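Local coordinates for DUF3298 domain-containing protein (Pseudomonas aeruginosa, PDB 4E72) that is of unknown function but is a DUF3298-family protein, probably exported and carried as a lipoprotein, that pairs a mixed beta sheet with a small antiparallel one, at residues L87-R92 with I101-Y106; R118-Y123 with H179-F184; A186-Y191 with H203-I208. All coordinates share one frame; numbering follows the deposited sequence. Where two conformers were deposited one is given.

Contact 1. Residues L87-R92 with I101-Y106; sequences LQAKVR and IELSSY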
loop_
_atom_site.group_PDB
_atom_site.type_symbol
_atom_site.label_atom_id
_atom_site.label_comp_id
_atom_site.label_asym_id
_atom_site.label_seq_id
_atom_site.Cartn_x
_atom_site.Cartn_y
_atom_site.Cartn_z
ATOM N N LEU A 87 -1.377 -6.899 -10.119
ATOM C CA LEU A 87 -1.389 -5.516 -9.643
ATOM C C LEU A 87 -2.805 -5.138 -9.273
ATOM O O LEU A 87 -3.753 -5.402 -10.044
ATOM C CB LEU A 87 -0.846 -4.526 -10.692
ATOM C CG LEU A 87 0.650 -4.560 -11.013
ATOM C CD1 LEU A 87 0.910 -3.723 -12.250
ATOM C CD2 LEU A 87 1.493 -4.041 -9.855
ATOM N N GLN A 88 -2.965 -4.544 -8.096
ATOM C CA GLN A 88 -4.302 -4.191 -7.645
ATOM C C GLN A 88 -4.321 -2.889 -6.845
ATOM O O GLN A 88 -3.478 -2.651 -5.963
ATOM C CB GLN A 88 -4.915 -5.340 -6.816
ATOM C CG GLN A 88 -6.338 -5.048 -6.365
ATOM C CD GLN A 88 -6.740 -5.941 -5.241
ATOM O OE1 GLN A 88 -7.190 -7.062 -5.451
ATOM N NE2 GLN A 88 -6.594 -5.452 -4.020
ATOM N N ALA A 89 -5.319 -2.068 -7.166
ATOM C CA ALA A 89 -5.632 -0.813 -6.498
ATOM C C ALA A 89 -7.083 -0.844 -6.101
ATOM O O ALA A 89 -7.952 -1.139 -6.946
ATOM C CB ALA A 89 -5.360 0.365 -7.421
ATOM N N LYS A 90 -7.345 -0.633 -4.806
ATOM C CA LYS A 90 -8.710 -0.592 -4.266
ATOM C C LYS A 90 -8.832 0.493 -3.193
ATOM O O LYS A 90 -7.858 0.810 -2.490
ATOM C CB LYS A 90 -9.203 -1.963 -3.737
ATOM C CG LYS A 90 -8.430 -2.545 -2.559
ATOM C CD LYS A 90 -9.228 -3.636 -1.858
ATOM C CE LYS A 90 -8.768 -3.834 -0.431
ATOM N NZ LYS A 90 -9.629 -4.804 0.309
ATOM N N VAL A 91 -10.023 1.081 -3.103
ATOM C CA VAL A 91 -10.313 2.083 -2.092
ATOM C C VAL A 91 -10.426 1.365 -0.741
ATOM O O VAL A 91 -11.275 0.505 -0.571
ATOM C CB VAL A 91 -11.562 2.945 -2.401
ATOM C CG1 VAL A 91 -11.890 3.866 -1.226
ATOM C CG2 VAL A 91 -11.363 3.767 -3.679
ATOM N N ARG A 92 -9.511 1.671 0.179
ATOM C CA ARG A 92 -9.561 1.101 1.512
ATOM C C ARG A 92 -10.608 1.881 2.317
ATOM O O ARG A 92 -11.419 1.267 3.003
ATOM C CB ARG A 92 -8.165 1.119 2.191
ATOM C CG ARG A 92 -8.234 0.545 3.611
ATOM C CD ARG A 92 -6.913 0.067 4.142
ATOM N NE ARG A 92 -7.035 -0.249 5.558
ATOM C CZ ARG A 92 -6.234 -1.062 6.232
ATOM N NH1 ARG A 92 -5.238 -1.688 5.615
ATOM N NH2 ARG A 92 -6.423 -1.257 7.531
ATOM N N ILE A 101 -6.345 4.795 -0.749
ATOM C CA ILE A 101 -6.206 3.747 -1.753
ATOM C C ILE A 101 -5.135 2.783 -1.290
ATOM O O ILE A 101 -4.027 3.215 -0.966
ATOM C CB ILE A 101 -5.894 4.329 -3.168
ATOM C CG1 ILE A 101 -7.083 5.206 -3.663
ATOM C CG2 ILE A 101 -5.607 3.193 -4.179
ATOM C CD1 ILE A 101 -6.750 6.165 -4.749
ATOM N N GLU A 102 -5.483 1.485 -1.234
ATOM C CA GLU A 102 -4.541 0.415 -0.891
ATOM C C GLU A 102 -4.085 -0.282 -2.170
ATOM O O GLU A 102 -4.915 -0.639 -3.024
ATOM C CB GLU A 102 -5.135 -0.592 0.102
ATOM C CG GLU A 102 -4.025 -1.342 0.827
ATOM C CD GLU A 102 -4.384 -2.365 1.890
ATOM O OE1 GLU A 102 -5.390 -2.179 2.614
ATOM O OE2 GLU A 102 -3.598 -3.327 2.042
ATOM N N LEU A 103 -2.754 -0.469 -2.292
ATOM C CA LEU A 103 -2.091 -1.079 -3.444
ATOM C C LEU A 103 -1.499 -2.437 -3.111
ATOM O O LEU A 103 -0.876 -2.590 -2.065
ATOM C CB LEU A 103 -0.966 -0.155 -3.945
ATOM C CG LEU A 103 -1.318 1.336 -4.090
ATOM C CD1 LEU A 103 -0.092 2.175 -3.969
ATOM C CD2 LEU A 103 -2.051 1.615 -5.404
ATOM N N SER A 104 -1.695 -3.422 -4.012
ATOM C CA SER A 104 -1.194 -4.801 -3.896
ATOM C C SER A 104 -0.541 -5.218 -5.172
ATOM O O SER A 104 -1.043 -4.926 -6.262
ATOM C CB SER A 104 -2.323 -5.795 -3.610
ATOM O OG SER A 104 -3.105 -5.423 -2.494
ATOM N N SER A 105 0.525 -5.974 -5.036
ATOM C CA SER A 105 1.238 -6.565 -6.151
ATOM C C SER A 105 1.694 -7.958 -5.757
ATOM O O SER A 105 1.922 -8.234 -4.570
ATOM C CB SER A 105 2.420 -5.696 -6.577
ATOM O OG SER A 105 3.385 -5.589 -5.547
ATOM N N TYR A 106 1.822 -8.823 -6.758
ATOM C CA TYR A 106 2.345 -10.164 -6.621
ATOM C C TYR A 106 3.113 -10.521 -7.901
ATOM O O TYR A 106 2.529 -10.600 -8.978
ATOM C CB TYR A 106 1.249 -11.189 -6.287
ATOM C CG TYR A 106 1.817 -12.580 -6.128
ATOM C CD1 TYR A 106 2.427 -12.974 -4.942
ATOM C CD2 TYR A 106 1.813 -13.482 -7.190
ATOM C CE1 TYR A 106 2.992 -14.243 -4.807
ATOM C CE2 TYR A 106 2.398 -14.740 -7.073
ATOM C CZ TYR A 106 2.977 -15.120 -5.878
ATOM O OH TYR A 106 3.513 -16.376 -5.768
HETATM O O HOH W 1 -4.907 -3.546 -3.075
#
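Gln88 and Ser104 face each other across two antiparallel strands and trade both of their backbone hydrogen bonds, Gln88 N to Ser104 O at 2.7 Å and Ser104 N to Gln88 O. Two residues along, Lys90 and Glu102 repeat the exchange, with Glu102 N reaching Lys90 O at 2.8 Å. These are the hydrogen-bonded pairs of a beta hairpin, and the non-hydrogen-bonded pairs Leu87-Ser105, Ala89-Leu103 and Val91-Ile101 alternate with them.

The apolar contacts lie on the face of Ala89, Leu103 and Ile101. Ala89 CB meets Leu103 CD2 at 4.1 Å and Ile101 CG2 a little farther off, while helix 44-54 packs over this side through Val48. Leu87 leans in the same way and brings CD2 against Ser105 CB at 3.8 Å.

The other face is polar. A water accepts from Gln88 NE2 at 2.7 Å, donates to Glu102 O at 2.9 Å and is bonded to Ser104 OG, bridging the two side chains, whose NE2 and OG stand 3.8 Å apart, and tying both to the Glu102 carbonyl. Arg92, extended from CG to NE with CG anti to N (chi1 179°), crosses Glu102 and sets NH1 3.0 Å from Glu102 OE1. That salt bridge comes from above the carboxylate, 47° out of its plane, and the two flat groups are turned 30° apart.

Arg92 NH1 also bridges to Glu205 of the neighbouring small sheet. One guanidinium nitrogen therefore serves two carboxylates, and its positive charge would be expected to ease the repulsion between them and help keep both ionised.

Contact 2. Residues R118-Y123 with H179-F184; sequences RGFINY and HVALTF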
loop_
_atom_site.group_PDB
_atom_site.type_symbol
_atom_site.label_atom_id
_atom_site.label_comp_id
_atom_site.label_asym_id
_atom_site.label_seq_id
_atom_site.Cartn_x
_atom_site.Cartn_y
_atom_site.Cartn_z
ATOM N N ARG A 118 3.010 -4.058 -1.148
ATOM C CA ARG A 118 1.866 -3.297 -0.598
ATOM C C ARG A 118 2.231 -1.855 -0.612
ATOM O O ARG A 118 3.409 -1.543 -0.605
ATOM C CB ARG A 118 1.451 -3.732 0.833
ATOM C CG ARG A 118 0.850 -5.117 0.954
ATOM C CD ARG A 118 -0.541 -5.261 0.361
ATOM N NE ARG A 118 -1.084 -6.601 0.601
ATOM C CZ ARG A 118 -0.762 -7.701 -0.083
ATOM N NH1 ARG A 118 0.106 -7.639 -1.092
ATOM N NH2 ARG A 118 -1.293 -8.872 0.243
ATOM N N GLY A 119 1.227 -0.989 -0.647
ATOM C CA GLY A 119 1.404 0.461 -0.652
ATOM C C GLY A 119 0.115 1.204 -0.346
ATOM O O GLY A 119 -0.986 0.629 -0.366
ATOM N N PHE A 120 0.250 2.485 -0.034
ATOM C CA PHE A 120 -0.914 3.342 0.217
ATOM C C PHE A 120 -0.831 4.601 -0.622
ATOM O O PHE A 120 0.264 5.064 -0.960
ATOM C CB PHE A 120 -1.021 3.744 1.702
ATOM C CG PHE A 120 -1.388 2.663 2.683
ATOM C CD1 PHE A 120 -2.565 1.926 2.530
ATOM C CD2 PHE A 120 -0.624 2.453 3.825
ATOM C CE1 PHE A 120 -2.924 0.944 3.464
ATOM C CE2 PHE A 120 -0.994 1.485 4.767
ATOM C CZ PHE A 120 -2.132 0.725 4.573
ATOM N N ILE A 121 -1.990 5.154 -0.939
ATOM C CA ILE A 121 -2.168 6.488 -1.501
ATOM C C ILE A 121 -3.110 7.202 -0.519
ATOM O O ILE A 121 -4.185 6.685 -0.218
ATOM C CB ILE A 121 -2.697 6.537 -2.957
ATOM C CG1 ILE A 121 -1.820 5.724 -3.941
ATOM C CG2 ILE A 121 -2.894 8.012 -3.413
ATOM C CD1 ILE A 121 -2.461 5.508 -5.351
ATOM N N ASN A 122 -2.693 8.342 0.009
ATOM C CA ASN A 122 -3.528 9.189 0.869
ATOM C C ASN A 122 -3.851 10.449 0.065
ATOM O O ASN A 122 -3.047 11.359 -0.001
ATOM C CB ASN A 122 -2.846 9.517 2.199
ATOM C CG ASN A 122 -2.611 8.323 3.056
ATOM O OD1 ASN A 122 -3.450 7.978 3.896
ATOM N ND2 ASN A 122 -1.472 7.650 2.843
ATOM N N TYR A 123 -4.971 10.442 -0.633
ATOM C CA TYR A 123 -5.358 11.559 -1.479
ATOM C C TYR A 123 -6.333 12.503 -0.775
ATOM O O TYR A 123 -7.444 12.100 -0.424
ATOM C CB TYR A 123 -5.972 11.034 -2.785
ATOM C CG TYR A 123 -6.203 12.131 -3.796
ATOM C CD1 TYR A 123 -5.169 12.581 -4.613
ATOM C CD2 TYR A 123 -7.461 12.705 -3.954
ATOM C CE1 TYR A 123 -5.372 13.603 -5.539
ATOM C CE2 TYR A 123 -7.674 13.740 -4.870
ATOM C CZ TYR A 123 -6.624 14.186 -5.657
ATOM O OH TYR A 123 -6.824 15.163 -6.596
ATOM N N HIS A 179 4.813 3.003 4.220
ATOM C CA HIS A 179 3.348 2.861 4.042
ATOM C C HIS A 179 2.566 3.218 5.287
ATOM O O HIS A 179 2.406 2.414 6.211
ATOM C CB HIS A 179 2.980 1.427 3.592
ATOM C CG HIS A 179 3.986 0.780 2.673
ATOM N ND1 HIS A 179 4.371 1.381 1.474
ATOM C CD2 HIS A 179 4.598 -0.421 2.777
ATOM C CE1 HIS A 179 5.222 0.547 0.909
ATOM N NE2 HIS A 179 5.357 -0.578 1.628
ATOM N N VAL A 180 2.044 4.440 5.281
ATOM C CA VAL A 180 1.305 5.044 6.375
ATOM C C VAL A 180 -0.027 5.480 5.831
ATOM O O VAL A 180 -0.047 6.232 4.866
ATOM C CB VAL A 180 2.100 6.251 6.977
ATOM C CG1 VAL A 180 1.286 6.998 8.053
ATOM C CG2 VAL A 180 3.455 5.823 7.535
ATOM N N ALA A 181 -1.138 5.051 6.449
ATOM C CA ALA A 181 -2.457 5.471 5.992
ATOM C C ALA A 181 -3.235 6.197 7.078
ATOM O O ALA A 181 -3.232 5.772 8.245
ATOM C CB ALA A 181 -3.243 4.291 5.502
ATOM N N LEU A 182 -3.919 7.305 6.678
ATOM C CA LEU A 182 -4.758 8.082 7.564
ATOM C C LEU A 182 -6.139 7.403 7.650
ATOM O O LEU A 182 -7.149 7.938 7.181
ATOM C CB LEU A 182 -4.856 9.556 7.110
ATOM C CG LEU A 182 -3.577 10.430 7.253
ATOM C CD1 LEU A 182 -3.813 11.821 6.681
ATOM C CD2 LEU A 182 -3.136 10.565 8.728
ATOM N N THR A 183 -6.173 6.191 8.243
ATOM C CA THR A 183 -7.410 5.433 8.414
ATOM C C THR A 183 -8.243 6.126 9.538
ATOM O O THR A 183 -7.732 6.978 10.285
ATOM C CB THR A 183 -7.112 3.941 8.604
ATOM O OG1 THR A 183 -5.976 3.798 9.445
ATOM C CG2 THR A 183 -6.817 3.242 7.284
ATOM N N PHE A 184 -9.538 5.863 9.555
ATOM C CA PHE A 184 -10.454 6.565 10.457
ATOM C C PHE A 184 -10.258 6.196 11.943
ATOM O O PHE A 184 -10.288 7.091 12.776
ATOM C CB PHE A 184 -11.912 6.333 10.033
ATOM C CG PHE A 184 -12.935 7.088 10.837
ATOM C CD1 PHE A 184 -13.330 8.368 10.466
ATOM C CD2 PHE A 184 -13.536 6.508 11.952
ATOM C CE1 PHE A 184 -14.265 9.081 11.229
ATOM C CE2 PHE A 184 -14.480 7.218 12.712
ATOM C CZ PHE A 184 -14.838 8.500 12.343
HETATM O O HOH W 2 2.902 3.497 0.166
#
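Ala181 sets its methyl squarely over the ring of Phe120, CB lying 3.5 Å from the ring centroid and only 7° off the normal, a CH-pi contact. This is where two beta sheets meet face to face: strand 115-124 of the large mixed sheet turns Phe120 and Asn122 toward strand 179-181, an edge strand of the small antiparallel sheet, and the two strands run at 42° to each other. At the rim of the Phe120 ring, in its plane, CD2 touches His179 C at 3.6 Å.

The side-chain amide of Asn122 makes the direct hydrogen bonds across the contact, both to the backbone of the facing segment. Its OD1 accepts from Leu182 N at 2.9 Å, nearly straight at the hydrogen (171°), while ND2 gives a more bent bond to Val180 O, also 2.9 Å. Two bonds on one amide fix its rotation, and Leu182 is the centre of an inverse gamma turn.

Farther along, the imidazole of His179 lies with one face against the backbone, Gly119 CA making a CH-pi contact with it. Its NE2 is hydrogen-bonded to Asp192, a second-shell bond that helps orient the ring. Phe120 also touches Thr188 and Lys190 of the next strand and Glu102 of the large sheet. At the other ring nitrogen, a water lies 2.9 Å from His179 ND1 and accepts from Phe120 N at 2.8 Å.

Contact 3. Residues A186-Y191 with H203-I208; sequences AVTLKY and HPELKI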
loop_
_atom_site.group_PDB
_atom_site.type_symbol
_atom_site.label_atom_id
_atom_site.label_comp_id
_atom_site.label_asym_id
_atom_site.label_seq_id
_atom_site.Cartn_x
_atom_site.Cartn_y
_atom_site.Cartn_z
ATOM N N ALA A 186 -7.558 4.763 13.623
ATOM C CA ALA A 186 -6.190 4.981 14.092
ATOM C C ALA A 186 -5.311 5.216 12.884
ATOM O O ALA A 186 -5.781 5.020 11.763
ATOM C CB ALA A 186 -5.703 3.748 14.856
ATOM N N VAL A 187 -4.062 5.664 13.077
ATOM C CA VAL A 187 -3.157 5.768 11.937
ATOM C C VAL A 187 -2.614 4.321 11.653
ATOM O O VAL A 187 -2.114 3.652 12.566
ATOM C CB VAL A 187 -2.054 6.838 12.152
ATOM C CG1 VAL A 187 -0.887 6.673 11.170
ATOM C CG2 VAL A 187 -2.644 8.234 12.016
ATOM N N THR A 188 -2.765 3.832 10.412
ATOM C CA THR A 188 -2.269 2.480 10.061
ATOM C C THR A 188 -0.845 2.534 9.497
ATOM O O THR A 188 -0.585 3.291 8.560
ATOM C CB THR A 188 -3.225 1.784 9.068
ATOM O OG1 THR A 188 -4.511 1.696 9.672
ATOM C CG2 THR A 188 -2.757 0.370 8.658
ATOM N N LEU A 189 0.067 1.722 10.072
ATOM C CA LEU A 189 1.428 1.508 9.558
ATOM C C LEU A 189 1.472 0.101 9.016
ATOM O O LEU A 189 1.342 -0.864 9.783
ATOM C CB LEU A 189 2.564 1.707 10.581
ATOM C CG LEU A 189 2.661 2.982 11.408
ATOM C CD1 LEU A 189 4.036 3.077 12.026
ATOM C CD2 LEU A 189 2.440 4.197 10.583
ATOM N N LYS A 190 1.599 -0.023 7.699
ATOM C CA LYS A 190 1.612 -1.319 7.035
ATOM C C LYS A 190 3.042 -1.670 6.589
ATOM O O LYS A 190 3.717 -0.859 5.956
ATOM C CB LYS A 190 0.627 -1.305 5.852
ATOM C CG LYS A 190 0.681 -2.538 4.971
ATOM C CD LYS A 190 -0.282 -3.579 5.400
ATOM C CE LYS A 190 -1.282 -3.875 4.319
ATOM N NZ LYS A 190 -2.137 -5.017 4.708
ATOM N N TYR A 191 3.478 -2.892 6.920
ATOM C CA TYR A 191 4.827 -3.373 6.668
ATOM C C TYR A 191 4.901 -4.360 5.535
ATOM O O TYR A 191 4.033 -5.218 5.372
ATOM C CB TYR A 191 5.420 -4.011 7.948
ATOM C CG TYR A 191 5.846 -2.925 8.901
ATOM C CD1 TYR A 191 4.900 -2.164 9.590
ATOM C CD2 TYR A 191 7.187 -2.569 9.028
ATOM C CE1 TYR A 191 5.278 -1.106 10.407
ATOM C CE2 TYR A 191 7.575 -1.509 9.843
ATOM C CZ TYR A 191 6.616 -0.760 10.507
ATOM O OH TYR A 191 6.981 0.331 11.270
ATOM N N HIS A 203 1.622 -9.149 6.038
ATOM C CA HIS A 203 1.931 -7.724 6.038
ATOM C C HIS A 203 1.459 -7.113 7.351
ATOM O O HIS A 203 0.293 -6.718 7.423
ATOM C CB HIS A 203 1.280 -7.060 4.810
ATOM C CG HIS A 203 1.883 -7.516 3.521
ATOM N ND1 HIS A 203 1.225 -8.406 2.687
ATOM C CD2 HIS A 203 3.096 -7.234 2.988
ATOM C CE1 HIS A 203 2.060 -8.638 1.687
ATOM N NE2 HIS A 203 3.179 -7.921 1.806
ATOM N N PRO A 204 2.318 -7.086 8.419
ATOM C CA PRO A 204 1.854 -6.571 9.718
ATOM C C PRO A 204 1.320 -5.141 9.655
ATOM O O PRO A 204 1.852 -4.290 8.931
ATOM C CB PRO A 204 3.101 -6.649 10.612
ATOM C CG PRO A 204 3.993 -7.650 9.960
ATOM C CD PRO A 204 3.723 -7.532 8.492
ATOM N N GLU A 205 0.231 -4.911 10.393
ATOM C CA GLU A 205 -0.405 -3.596 10.509
ATOM C C GLU A 205 -0.320 -3.098 11.928
ATOM O O GLU A 205 -0.875 -3.719 12.840
ATOM C CB GLU A 205 -1.879 -3.601 10.047
ATOM C CG GLU A 205 -2.038 -3.594 8.537
ATOM C CD GLU A 205 -3.451 -3.434 7.998
ATOM O OE1 GLU A 205 -4.364 -3.075 8.777
ATOM O OE2 GLU A 205 -3.639 -3.643 6.779
ATOM N N LEU A 206 0.406 -1.981 12.097
ATOM C CA LEU A 206 0.549 -1.285 13.369
ATOM C C LEU A 206 -0.496 -0.191 13.423
ATOM O O LEU A 206 -0.763 0.445 12.388
ATOM C CB LEU A 206 1.966 -0.700 13.505
ATOM C CG LEU A 206 2.995 -1.492 14.328
ATOM C CD1 LEU A 206 3.176 -2.917 13.817
ATOM C CD2 LEU A 206 4.324 -0.779 14.323
ATOM N N LYS A 207 -1.093 0.026 14.604
ATOM C CA LYS A 207 -2.109 1.059 14.748
ATOM C C LYS A 207 -1.706 2.056 15.807
ATOM O O LYS A 207 -1.511 1.677 16.976
ATOM C CB LYS A 207 -3.493 0.456 15.090
ATOM C CG LYS A 207 -3.945 -0.699 14.206
ATOM C CD LYS A 207 -4.518 -0.251 12.875
ATOM C CE LYS A 207 -4.812 -1.452 12.001
ATOM N NZ LYS A 207 -5.489 -1.068 10.736
ATOM N N ILE A 208 -1.581 3.334 15.413
ATOM C CA ILE A 208 -1.301 4.387 16.385
ATOM C C ILE A 208 -2.596 5.124 16.631
ATOM O O ILE A 208 -3.118 5.737 15.697
ATOM C CB ILE A 208 -0.165 5.379 16.052
ATOM C CG1 ILE A 208 1.144 4.676 15.631
ATOM C CG2 ILE A 208 0.060 6.343 17.233
ATOM C CD1 ILE A 208 1.996 5.537 14.695
#
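Glu205 lies between two lysines, one on the facing strand and one on its own. Lys190 NZ reaches Glu205 OE2 at 2.9 Å along the anti lone pair, and Lys207 NZ meets the other oxygen, OE1, at 3.0 Å, again on the anti side. The Lys190 chain bends at chi2 (92°) and chi3, folding over Glu205 so that its CD rests 3.6 Å from Glu205 CG. Lys207 NZ also donates to Thr188 OG1 at 3.1 Å, its side chain running alongside the threonine. Thr188 OG1 is hydrogen-bonded to Thr183 as well, and Glu205 OE2 takes a salt bridge from Arg92 of the large sheet, so both carboxylate oxygens are gripped by cations.

Backbone bonds bind strands 187-190 and 205-208 as an antiparallel pair, within a three-stranded sheet whose third member is strand 179-181. Val187 with Ile208 and Leu189 with Leu206 are the hydrogen-bonded pairs, Leu206 N lying 2.7 Å from Leu189 O. Past the strand ends, Tyr191 N continues the ladder to Pro204 O at 2.9 Å.

On the face opposite the charged cluster the contacts are apolar. Leu189 CD1 crosses toward Ile208 CD1 at 4.2 Å. Helix 142-159 lies over this side, touching Leu189 through Phe145, Trp146 and Ala149. Beyond the paired residues, Tyr191 CB packs against Pro204 CD at 3.9 Å, and the Pro204 carbonyl oxygen sits in the plane of the tyrosine ring at its edge.

In the fold
Contacts 1 and 2 share the large sheet: strands 98-108 and 115-124 are neighbours in it, joined by the probable backbone bonds Leu103 N to Gly119 O and Ile101 O to Ile121 N, both 2.8 Å, and their centres lie about 11 Å apart. Contact 2 hands over to contact 3 in the small sheet, about 10 Å between centres, where Ala181 N lies 2.8 Å from Thr188 O. Contacts 1 and 3 belong to different sheets with centres about 16 Å apart, yet they touch directly through Arg92 NH1 and Glu205 OE2, 2.8 Å apart. Phe120, reaching both Glu102 and Lys190, sits beside this charged crossing between the sheets.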